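Local coordinates for phytase (Debaryomyces castellii, PDB 2GFI), which hydrolyses phosphate esters of inositol hexakisphosphate (phytate), as a 3-phytase of the histidine acid phosphatase family, at residues 351-356 with 360-365; 310-315 with 441-446; 79-84 with 116-121. All blocks are in the same frame, centred on the assembly; numbering follows the deposited sequence.

Contact 1 of 3, residues 351-356 with 360-365; sequences DLPVDY and PSPYSH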
loop_
_atom_site.group_PDB
_atom_site.type_symbol
_atom_site.label_atom_id
_atom_site.label_comp_id
_atom_site.label_asym_id
_atom_site.label_seq_id
_atom_site.Cartn_x
_atom_site.Cartn_y
_atom_site.Cartn_z
ATOM N N ASP A 351 11.389 -21.304 28.895
ATOM C CA ASP A 351 11.515 -22.211 27.787
ATOM C C ASP A 351 10.195 -22.350 27.050
ATOM O O ASP A 351 9.129 -22.272 27.653
ATOM C CB ASP A 351 12.017 -23.560 28.296
ATOM C CG ASP A 351 13.493 -23.511 28.705
ATOM O OD1 ASP A 351 14.217 -22.513 28.418
ATOM O OD2 ASP A 351 14.024 -24.450 29.325
ATOM N N LEU A 352 10.287 -22.524 25.739
ATOM C CA LEU A 352 9.130 -22.599 24.882
ATOM C C LEU A 352 8.374 -23.889 25.141
ATOM O O LEU A 352 8.986 -24.927 25.374
ATOM C CB LEU A 352 9.566 -22.501 23.416
ATOM C CG LEU A 352 9.544 -21.084 22.831
ATOM C CD1 LEU A 352 10.390 -20.086 23.670
ATOM C CD2 LEU A 352 10.017 -21.107 21.385
ATOM N N PRO A 353 7.050 -23.835 25.120
ATOM C CA PRO A 353 6.272 -25.044 25.254
ATOM C C PRO A 353 6.349 -25.835 23.957
ATOM O O PRO A 353 6.601 -25.260 22.890
ATOM C CB PRO A 353 4.858 -24.520 25.476
ATOM C CG PRO A 353 4.831 -23.183 24.735
ATOM C CD PRO A 353 6.199 -22.624 24.963
ATOM N N VAL A 354 6.138 -27.149 24.064
ATOM C CA VAL A 354 6.139 -28.055 22.918
ATOM C C VAL A 354 4.783 -28.715 22.735
ATOM O O VAL A 354 4.483 -29.255 21.672
ATOM C CB VAL A 354 7.224 -29.143 23.069
ATOM C CG1 VAL A 354 8.601 -28.504 23.012
ATOM C CG2 VAL A 354 7.031 -29.981 24.390
ATOM N N ASP A 355 3.951 -28.662 23.765
ATOM C CA ASP A 355 2.746 -29.488 23.774
ATOM C C ASP A 355 1.545 -28.707 23.251
ATOM O O ASP A 355 0.445 -29.217 23.153
ATOM C CB ASP A 355 2.509 -30.087 25.180
ATOM C CG ASP A 355 2.306 -29.005 26.254
ATOM O OD1 ASP A 355 3.034 -27.958 26.249
ATOM O OD2 ASP A 355 1.435 -29.106 27.150
ATOM N N TYR A 356 1.776 -27.460 22.866
ATOM C CA TYR A 356 0.776 -26.713 22.124
ATOM C C TYR A 356 1.477 -25.639 21.322
ATOM O O TYR A 356 2.684 -25.486 21.447
ATOM C CB TYR A 356 -0.251 -26.106 23.086
ATOM C CG TYR A 356 0.295 -24.958 23.906
ATOM C CD1 TYR A 356 -0.025 -23.627 23.582
ATOM C CD2 TYR A 356 1.136 -25.194 25.012
ATOM C CE1 TYR A 356 0.484 -22.569 24.346
ATOM C CE2 TYR A 356 1.612 -24.141 25.795
ATOM C CZ TYR A 356 1.297 -22.840 25.448
ATOM O OH TYR A 356 1.773 -21.802 26.215
ATOM N N PRO A 360 1.663 -15.144 20.870
ATOM C CA PRO A 360 2.601 -15.321 19.748
ATOM C C PRO A 360 3.645 -16.357 20.169
ATOM O O PRO A 360 3.590 -16.845 21.279
ATOM C CB PRO A 360 3.249 -13.934 19.632
ATOM C CG PRO A 360 3.355 -13.490 21.140
ATOM C CD PRO A 360 1.994 -13.972 21.706
ATOM N N SER A 361 4.558 -16.731 19.292
ATOM C CA SER A 361 5.685 -17.529 19.709
ATOM C C SER A 361 6.506 -16.663 20.669
ATOM O O SER A 361 6.845 -15.531 20.330
ATOM C CB SER A 361 6.519 -17.952 18.518
ATOM O OG SER A 361 7.732 -18.530 18.977
ATOM N N PRO A 362 6.797 -17.167 21.867
ATOM C CA PRO A 362 7.545 -16.391 22.880
ATOM C C PRO A 362 8.942 -16.066 22.407
ATOM O O PRO A 362 9.634 -15.220 22.991
ATOM C CB PRO A 362 7.637 -17.358 24.081
ATOM C CG PRO A 362 6.566 -18.382 23.836
ATOM C CD PRO A 362 6.418 -18.505 22.353
ATOM N N TYR A 363 9.377 -16.783 21.387
ATOM C CA TYR A 363 10.662 -16.539 20.804
ATOM C C TYR A 363 10.505 -16.573 19.313
ATOM O O TYR A 363 10.137 -17.581 18.757
ATOM C CB TYR A 363 11.630 -17.628 21.225
ATOM C CG TYR A 363 12.973 -17.447 20.587
ATOM C CD1 TYR A 363 13.852 -16.456 21.041
ATOM C CD2 TYR A 363 13.361 -18.245 19.527
ATOM C CE1 TYR A 363 15.087 -16.286 20.459
ATOM C CE2 TYR A 363 14.607 -18.079 18.930
ATOM C CZ TYR A 363 15.462 -17.108 19.394
ATOM O OH TYR A 363 16.694 -16.956 18.791
ATOM N N SER A 364 10.769 -15.463 18.648
ATOM C CA SER A 364 10.493 -15.401 17.225
ATOM C C SER A 364 11.821 -15.416 16.489
ATOM O O SER A 364 12.551 -14.410 16.414
ATOM C CB SER A 364 9.652 -14.164 16.891
ATOM O OG SER A 364 9.467 -14.056 15.490
ATOM N N HIS A 365 12.152 -16.575 15.957
ATOM C CA HIS A 365 13.434 -16.681 15.300
ATOM C C HIS A 365 13.613 -15.649 14.157
ATOM O O HIS A 365 14.633 -14.952 14.083
ATOM C CB HIS A 365 13.631 -18.076 14.788
ATOM C CG HIS A 365 14.858 -18.217 13.979
ATOM N ND1 HIS A 365 14.842 -18.174 12.610
ATOM C CD2 HIS A 365 16.153 -18.351 14.341
ATOM C CE1 HIS A 365 16.074 -18.324 12.157
ATOM N NE2 HIS A 365 16.884 -18.437 13.186
#

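Contact 2 of 3, residues 310-315 with 441-446; sequences LNASLE and TFYWDY. With NAG (2-acetamido-2-deoxy-beta-D-glucopyranose), chain C.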
loop_
_atom_site.group_PDB
_atom_site.type_symbol
_atom_site.label_atom_id
_atom_site.label_comp_id
_atom_site.label_asym_id
_atom_site.label_seq_id
_atom_site.Cartn_x
_atom_site.Cartn_y
_atom_site.Cartn_z
ATOM N N LEU A 310 28.878 -9.916 23.190
ATOM C CA LEU A 310 28.236 -8.897 24.034
ATOM C C LEU A 310 29.277 -8.072 24.784
ATOM O O LEU A 310 29.187 -6.838 24.803
ATOM C CB LEU A 310 27.226 -9.520 24.988
ATOM C CG LEU A 310 26.361 -8.544 25.789
ATOM C CD1 LEU A 310 25.525 -7.748 24.838
ATOM C CD2 LEU A 310 25.522 -9.286 26.813
ATOM N N ASN A 311 30.279 -8.759 25.363
ATOM C CA ASN A 311 31.445 -8.109 26.029
ATOM C C ASN A 311 32.248 -7.205 25.111
ATOM O O ASN A 311 32.549 -6.061 25.461
ATOM C CB ASN A 311 32.399 -9.168 26.585
ATOM C CG ASN A 311 31.952 -9.729 27.922
ATOM O OD1 ASN A 311 31.032 -9.194 28.550
ATOM N ND2 ASN A 311 32.630 -10.805 28.373
ATOM N N ALA A 312 32.574 -7.719 23.933
ATOM C CA ALA A 312 33.364 -7.013 22.932
ATOM C C ALA A 312 32.668 -5.738 22.494
ATOM O O ALA A 312 33.273 -4.643 22.486
ATOM C CB ALA A 312 33.621 -7.919 21.725
ATOM N N SER A 313 31.384 -5.883 22.155
ATOM C CA SER A 313 30.515 -4.754 21.841
ATOM C C SER A 313 30.487 -3.702 22.951
ATOM O O SER A 313 30.493 -2.496 22.679
ATOM C CB SER A 313 29.087 -5.252 21.535
ATOM O OG SER A 313 28.117 -4.277 21.866
ATOM N N LEU A 314 30.424 -4.168 24.196
ATOM C CA LEU A 314 30.439 -3.266 25.350
ATOM C C LEU A 314 31.791 -2.560 25.490
ATOM O O LEU A 314 31.818 -1.353 25.730
ATOM C CB LEU A 314 30.054 -4.001 26.643
ATOM C CG LEU A 314 30.141 -3.119 27.901
ATOM C CD1 LEU A 314 29.063 -2.062 27.886
ATOM C CD2 LEU A 314 30.093 -3.950 29.178
ATOM N N GLU A 315 32.897 -3.294 25.318
ATOM C CA GLU A 315 34.228 -2.684 25.262
ATOM C C GLU A 315 34.256 -1.582 24.211
ATOM O O GLU A 315 34.796 -0.509 24.462
ATOM C CB GLU A 315 35.338 -3.706 24.958
ATOM C CG GLU A 315 35.565 -4.706 26.068
ATOM C CD GLU A 315 36.734 -5.641 25.782
ATOM O OE1 GLU A 315 37.750 -5.164 25.181
ATOM O OE2 GLU A 315 36.651 -6.845 26.163
ATOM N N THR A 441 39.491 -9.901 20.344
ATOM C CA THR A 441 40.461 -8.843 20.176
ATOM C C THR A 441 40.447 -8.311 18.755
ATOM O O THR A 441 41.060 -7.278 18.493
ATOM C CB THR A 441 41.917 -9.319 20.555
ATOM O OG1 THR A 441 42.339 -10.387 19.691
ATOM C CG2 THR A 441 41.960 -9.923 21.996
ATOM N N PHE A 442 39.772 -9.003 17.826
ATOM C CA PHE A 442 39.885 -8.637 16.401
ATOM C C PHE A 442 39.443 -7.193 16.098
ATOM O O PHE A 442 39.940 -6.608 15.153
ATOM C CB PHE A 442 39.246 -9.690 15.446
ATOM C CG PHE A 442 37.748 -9.850 15.606
ATOM C CD1 PHE A 442 36.871 -8.895 15.093
ATOM C CD2 PHE A 442 37.224 -10.940 16.301
ATOM C CE1 PHE A 442 35.499 -9.034 15.256
ATOM C CE2 PHE A 442 35.837 -11.090 16.487
ATOM C CZ PHE A 442 34.972 -10.117 15.953
ATOM N N TYR A 443 38.523 -6.612 16.882
ATOM C CA TYR A 443 38.137 -5.197 16.650
ATOM C C TYR A 443 39.283 -4.215 16.951
ATOM O O TYR A 443 39.290 -3.084 16.432
ATOM C CB TYR A 443 36.860 -4.757 17.409
ATOM C CG TYR A 443 35.587 -5.523 17.075
ATOM C CD1 TYR A 443 34.987 -5.410 15.823
ATOM C CD2 TYR A 443 34.979 -6.351 18.025
ATOM C CE1 TYR A 443 33.829 -6.105 15.520
ATOM C CE2 TYR A 443 33.818 -7.065 17.725
ATOM C CZ TYR A 443 33.255 -6.933 16.471
ATOM O OH TYR A 443 32.123 -7.634 16.153
ATOM N N TRP A 444 40.243 -4.645 17.776
ATOM C CA TRP A 444 41.361 -3.788 18.167
ATOM C C TRP A 444 42.722 -4.159 17.556
ATOM O O TRP A 444 43.543 -3.285 17.251
ATOM C CB TRP A 444 41.442 -3.722 19.695
ATOM C CG TRP A 444 40.148 -3.251 20.257
ATOM C CD1 TRP A 444 39.721 -1.952 20.377
ATOM C CD2 TRP A 444 39.085 -4.070 20.741
ATOM N NE1 TRP A 444 38.453 -1.916 20.922
ATOM C CE2 TRP A 444 38.037 -3.204 21.153
ATOM C CE3 TRP A 444 38.906 -5.449 20.878
ATOM C CZ2 TRP A 444 36.830 -3.681 21.677
ATOM C CZ3 TRP A 444 37.718 -5.911 21.393
ATOM C CH2 TRP A 444 36.689 -5.027 21.790
ATOM N N ASP A 445 42.969 -5.438 17.349
ATOM C CA ASP A 445 44.281 -5.851 16.887
ATOM C C ASP A 445 44.308 -6.207 15.420
ATOM O O ASP A 445 45.259 -6.844 14.966
ATOM C CB ASP A 445 44.776 -7.032 17.723
ATOM C CG ASP A 445 43.948 -8.301 17.526
ATOM O OD1 ASP A 445 43.132 -8.396 16.559
ATOM O OD2 ASP A 445 44.064 -9.270 18.299
ATOM N N TYR A 446 43.262 -5.825 14.681
ATOM C CA TYR A 446 43.137 -6.185 13.260
ATOM C C TYR A 446 44.149 -5.451 12.359
ATOM O O TYR A 446 44.399 -5.857 11.205
ATOM C CB TYR A 446 41.703 -5.967 12.742
ATOM C CG TYR A 446 41.317 -4.508 12.575
ATOM C CD1 TYR A 446 41.584 -3.810 11.391
ATOM C CD2 TYR A 446 40.684 -3.828 13.606
ATOM C CE1 TYR A 446 41.227 -2.471 11.257
ATOM C CE2 TYR A 446 40.315 -2.505 13.478
ATOM C CZ TYR A 446 40.596 -1.826 12.325
ATOM O OH TYR A 446 40.235 -0.490 12.272
HETATM C C1 NAG C . 32.543 -11.098 29.795
HETATM C C2 NAG C . 33.150 -12.512 29.955
HETATM C C3 NAG C . 33.381 -12.892 31.434
HETATM C C4 NAG C . 34.160 -11.788 32.176
HETATM C C5 NAG C . 33.361 -10.490 31.951
HETATM C C6 NAG C . 33.960 -9.271 32.620
HETATM C C7 NAG C . 32.679 -14.106 28.106
HETATM C C8 NAG C . 31.972 -15.402 27.811
HETATM N N2 NAG C . 32.341 -13.521 29.269
HETATM O O3 NAG C . 34.048 -14.126 31.479
HETATM O O4 NAG C . 34.446 -12.065 33.562
HETATM O O5 NAG C . 33.292 -10.186 30.560
HETATM O O6 NAG C . 33.184 -8.187 32.174
HETATM O O7 NAG C . 33.498 -13.660 27.287
#

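Contact 3 of 3, residues 79-84 with 116-121; sequences SGKKYK and VYLEKE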
loop_
_atom_site.group_PDB
_atom_site.type_symbol
_atom_site.label_atom_id
_atom_site.label_comp_id
_atom_site.label_asym_id
_atom_site.label_seq_id
_atom_site.Cartn_x
_atom_site.Cartn_y
_atom_site.Cartn_z
ATOM N N SER A 79 20.243 -28.988 2.554
ATOM C CA SER A 79 18.889 -28.597 2.208
ATOM C C SER A 79 18.644 -28.651 0.720
ATOM O O SER A 79 17.702 -29.286 0.284
ATOM C CB SER A 79 18.617 -27.188 2.746
ATOM O OG SER A 79 18.615 -27.234 4.163
ATOM N N GLY A 80 19.495 -28.002 -0.062
ATOM C CA GLY A 80 19.415 -28.081 -1.517
ATOM C C GLY A 80 19.299 -29.515 -2.003
ATOM O O GLY A 80 18.433 -29.825 -2.842
ATOM N N LYS A 81 20.131 -30.409 -1.449
ATOM C CA LYS A 81 20.090 -31.801 -1.901
ATOM C C LYS A 81 18.845 -32.518 -1.447
ATOM O O LYS A 81 18.308 -33.368 -2.193
ATOM C CB LYS A 81 21.368 -32.559 -1.553
ATOM C CG LYS A 81 22.508 -32.073 -2.423
ATOM C CD LYS A 81 23.765 -32.947 -2.380
ATOM C CE LYS A 81 24.690 -32.506 -3.494
ATOM N NZ LYS A 81 25.875 -33.390 -3.594
ATOM N N LYS A 82 18.369 -32.169 -0.242
ATOM C CA LYS A 82 17.084 -32.669 0.212
ATOM C C LYS A 82 15.957 -32.166 -0.679
ATOM O O LYS A 82 15.028 -32.928 -0.981
ATOM C CB LYS A 82 16.807 -32.298 1.682
ATOM C CG LYS A 82 17.617 -33.121 2.665
ATOM C CD LYS A 82 17.683 -32.414 4.024
ATOM C CE LYS A 82 18.407 -33.232 5.064
ATOM N NZ LYS A 82 17.837 -34.617 5.134
ATOM N N TYR A 83 16.020 -30.897 -1.083
ATOM C CA TYR A 83 14.983 -30.320 -1.960
ATOM C C TYR A 83 15.012 -31.027 -3.315
ATOM O O TYR A 83 13.970 -31.327 -3.898
ATOM C CB TYR A 83 15.107 -28.782 -2.130
ATOM C CG TYR A 83 15.134 -27.982 -0.843
ATOM C CD1 TYR A 83 14.470 -28.434 0.305
ATOM C CD2 TYR A 83 15.824 -26.762 -0.766
ATOM C CE1 TYR A 83 14.495 -27.701 1.490
ATOM C CE2 TYR A 83 15.854 -26.021 0.424
ATOM C CZ TYR A 83 15.181 -26.500 1.534
ATOM O OH TYR A 83 15.212 -25.808 2.730
ATOM N N LYS A 84 16.214 -31.283 -3.814
ATOM C CA LYS A 84 16.381 -31.985 -5.096
ATOM C C LYS A 84 15.780 -33.410 -5.034
ATOM O O LYS A 84 15.043 -33.822 -5.946
ATOM C CB LYS A 84 17.852 -31.995 -5.507
ATOM C CG LYS A 84 18.108 -32.549 -6.910
ATOM C CD LYS A 84 17.013 -32.118 -7.846
ATOM C CE LYS A 84 17.436 -32.204 -9.325
ATOM N NZ LYS A 84 17.763 -33.565 -9.768
ATOM N N VAL A 116 26.574 -25.477 -8.108
ATOM C CA VAL A 116 27.615 -24.569 -7.712
ATOM C C VAL A 116 27.005 -23.370 -6.918
ATOM O O VAL A 116 27.719 -22.720 -6.118
ATOM C CB VAL A 116 28.483 -24.142 -8.930
ATOM C CG1 VAL A 116 27.801 -23.063 -9.742
ATOM C CG2 VAL A 116 29.834 -23.649 -8.461
ATOM N N TYR A 117 25.703 -23.108 -7.119
ATOM C CA TYR A 117 25.049 -22.029 -6.404
ATOM C C TYR A 117 24.668 -22.387 -4.992
ATOM O O TYR A 117 24.401 -21.499 -4.202
ATOM C CB TYR A 117 23.848 -21.463 -7.160
ATOM C CG TYR A 117 24.250 -20.867 -8.476
ATOM C CD1 TYR A 117 25.327 -19.995 -8.563
ATOM C CD2 TYR A 117 23.577 -21.190 -9.636
ATOM C CE1 TYR A 117 25.723 -19.456 -9.773
ATOM C CE2 TYR A 117 23.955 -20.635 -10.873
ATOM C CZ TYR A 117 25.038 -19.777 -10.924
ATOM O OH TYR A 117 25.417 -19.232 -12.136
ATOM N N LEU A 118 24.676 -23.674 -4.652
ATOM C CA LEU A 118 24.370 -24.018 -3.309
ATOM C C LEU A 118 25.349 -23.256 -2.422
ATOM O O LEU A 118 26.517 -23.079 -2.790
ATOM C CB LEU A 118 24.408 -25.535 -3.053
ATOM C CG LEU A 118 23.379 -26.408 -3.781
ATOM C CD1 LEU A 118 23.556 -27.929 -3.457
ATOM C CD2 LEU A 118 21.955 -25.955 -3.525
ATOM N N GLU A 119 24.852 -22.796 -1.276
ATOM C CA GLU A 119 25.650 -22.119 -0.262
ATOM C C GLU A 119 25.892 -20.630 -0.600
ATOM O O GLU A 119 26.395 -19.891 0.227
ATOM C CB GLU A 119 26.999 -22.853 0.046
ATOM C CG GLU A 119 26.915 -24.343 0.439
ATOM C CD GLU A 119 26.468 -24.623 1.865
ATOM O OE1 GLU A 119 26.198 -23.662 2.610
ATOM O OE2 GLU A 119 26.371 -25.840 2.281
ATOM N N LYS A 120 25.516 -20.195 -1.793
ATOM C CA LYS A 120 25.894 -18.862 -2.280
ATOM C C LYS A 120 24.786 -17.859 -2.055
ATOM O O LYS A 120 23.596 -18.205 -2.067
ATOM C CB LYS A 120 26.177 -18.870 -3.788
ATOM C CG LYS A 120 27.203 -19.896 -4.291
ATOM C CD LYS A 120 28.593 -19.706 -3.734
ATOM C CE LYS A 120 29.625 -20.465 -4.593
ATOM N NZ LYS A 120 29.533 -21.918 -4.263
ATOM N N GLU A 121 25.182 -16.603 -1.919
ATOM C CA GLU A 121 24.239 -15.501 -1.964
ATOM C C GLU A 121 23.538 -15.548 -3.290
ATOM O O GLU A 121 24.158 -15.837 -4.315
ATOM C CB GLU A 121 24.998 -14.164 -1.851
ATOM C CG GLU A 121 25.513 -13.856 -0.454
ATOM C CD GLU A 121 24.351 -13.679 0.494
ATOM O OE1 GLU A 121 23.726 -12.604 0.441
ATOM O OE2 GLU A 121 24.046 -14.626 1.276
#

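Contact 1 of 3, residues 351-356 with 360-365
Leu352 reaches across to Pro362 and Tyr363, and its side chain carries most of this contact. CB leaves the backbone in the direction of 360-365. Leu352 CG then lies beside the proline ring, 4.1 Å from both CD and CG of Pro362. At the fork, Leu352 CD1 meets the CB of Tyr363 at 3.7 Å and still touches Pro362 CB at 3.9 Å. The other methyl, Leu352 CD2, lies 3.8 Å from Tyr363 CB, so both methyls of the fork face that methylene. Of the tyrosine side chain, CB does the touching: with CG anti to the backbone N (chi1 177°), the ring leads away, its hydroxyl hydrogen-bonded to Glu337 and its ring edge-to-face with Tyr292. Next along the chain, Pro353 CD adds a light touch on Pro362 CG at 4.4 Å. The loop is tied to helix 277-295, where Tyr293 bonds the Leu352 carbonyl, Tyr285 that of Pro353, and Asp288 the Ser361 hydroxyl. Tyr363 lies about 9 Å, side chain to side chain, from Asp333, the predicted proton donor. No hydrogen bond joins the two segments; between them the bend is held by hydrocarbon contact, and the polar links run outside, mostly to helix 277-295.

Contact 2 of 3, residues 310-315 with 441-446
Trp444 lays its six-membered ring against helix 302-318, where Ala312 and Glu315, one turn apart, receive it in two different ways. Glu315 OE1 comes over one face of the indole, 3.6 Å from Trp444 CH2, while Glu315 CB stands beyond the rim, above the plane, 3.6 Å from Trp444 CZ2. The extended chain (chi2 -176°) runs obliquely across the indole and carries the carboxylate out over the ring, its plane only 12° from that of the indole. Ala312 meets the rim. Its carbonyl O lies in the ring plane 3.5 Å from Trp444 CH2, while its CB is 4.2 Å from the same carbon. That methyl also approaches the edge of the Tyr443 ring, 4.1 Å from CE2, so two aromatics converge on one small residue. The phenol ring of Tyr443 carries Phe442 CE1 over the centre of one face, and its hydroxyl is hydrogen-bonded to Ser329. Within 441-446, the short turn is closed by Thr441 O, which accepts from the backbone N of both Trp444 and Asp445. With an alanine in place of Trp444, a gap would probably open beside Ala312, leaving the CB and carboxylate of Glu315 without the ring they pack against. Asn311, on the same helix, turns away from the aromatics and carries the N-linked sugar, its ND2 bonded to C1 of NAG. The contact packs the weakly bonded turn near the C terminus against a glycosylated helix, away from the annotated active-site residues. Across it there is no hydrogen bond: the carbonyl O of Ala312 faces the electropositive C-H rim of the indole, whereas the acidic oxygen lies over its face, an arrangement likely to owe more to dispersion than to charge attraction.

Contact 3 of 3, residues 79-84 with 116-121
Leu118 pushes one methyl into the surface of helix 77-91 at Gly80, and this is the tight part of the contact. Leu118 CD2 lies 3.9 Å from Gly80 CA, close enough that a side chain on the glycine would collide with it; the missing CB lets the leucine come right up to the helix backbone. The leucine has CG anti to its carbonyl carbon, and chi2 of 179° sends CD1 straight on toward the Lys81 side, while CD2 branches off onto Gly80. The CD1 branch faces the looser side: Leu118 CD1 comes only within 4.4 Å of Lys81 CG, the start of a long, extended chain on an exposed residue. Leu118 is the second residue of a type II beta turn from Tyr117 to Lys120, closed by Lys120 N to Tyr117 O at 3.0 Å. Glu119 takes the third position, with a positive phi of 81°, and forms a salt bridge with Arg167 and a hydrogen bond with Thr77 near the start of the helix. Backbone bonds from Glu119 and Lys120 run to Pro75 and Tyr74, placing the turn beside the chain that leads into helix 77-91. On the far side of the turn, Lys120 folds back so that NZ donates to Val116 O at 2.7 Å, coming in nearly end-on to the carbonyl (166°).

Overall arrangement
From the N terminus, after a long opening stretch, strand 59-69 leads on toward helix 77-91, and contact 3 closes a loop by bringing 116-121 back onto that helix ahead of helix 133-148. Contact 2 opens later, on helix 302-318, and closes only at 441-446, joining that helix to the C-terminal part of the chain. Contact 1 is nested inside this long loop: it closes a short bend between helix 333-343 and helix 365-368. Contact 3 stands in series with both. The three do not touch; their centres lie about 29 to 34 Å apart, and the nearest atoms, between contacts 1 and 3, are about 12 Å apart.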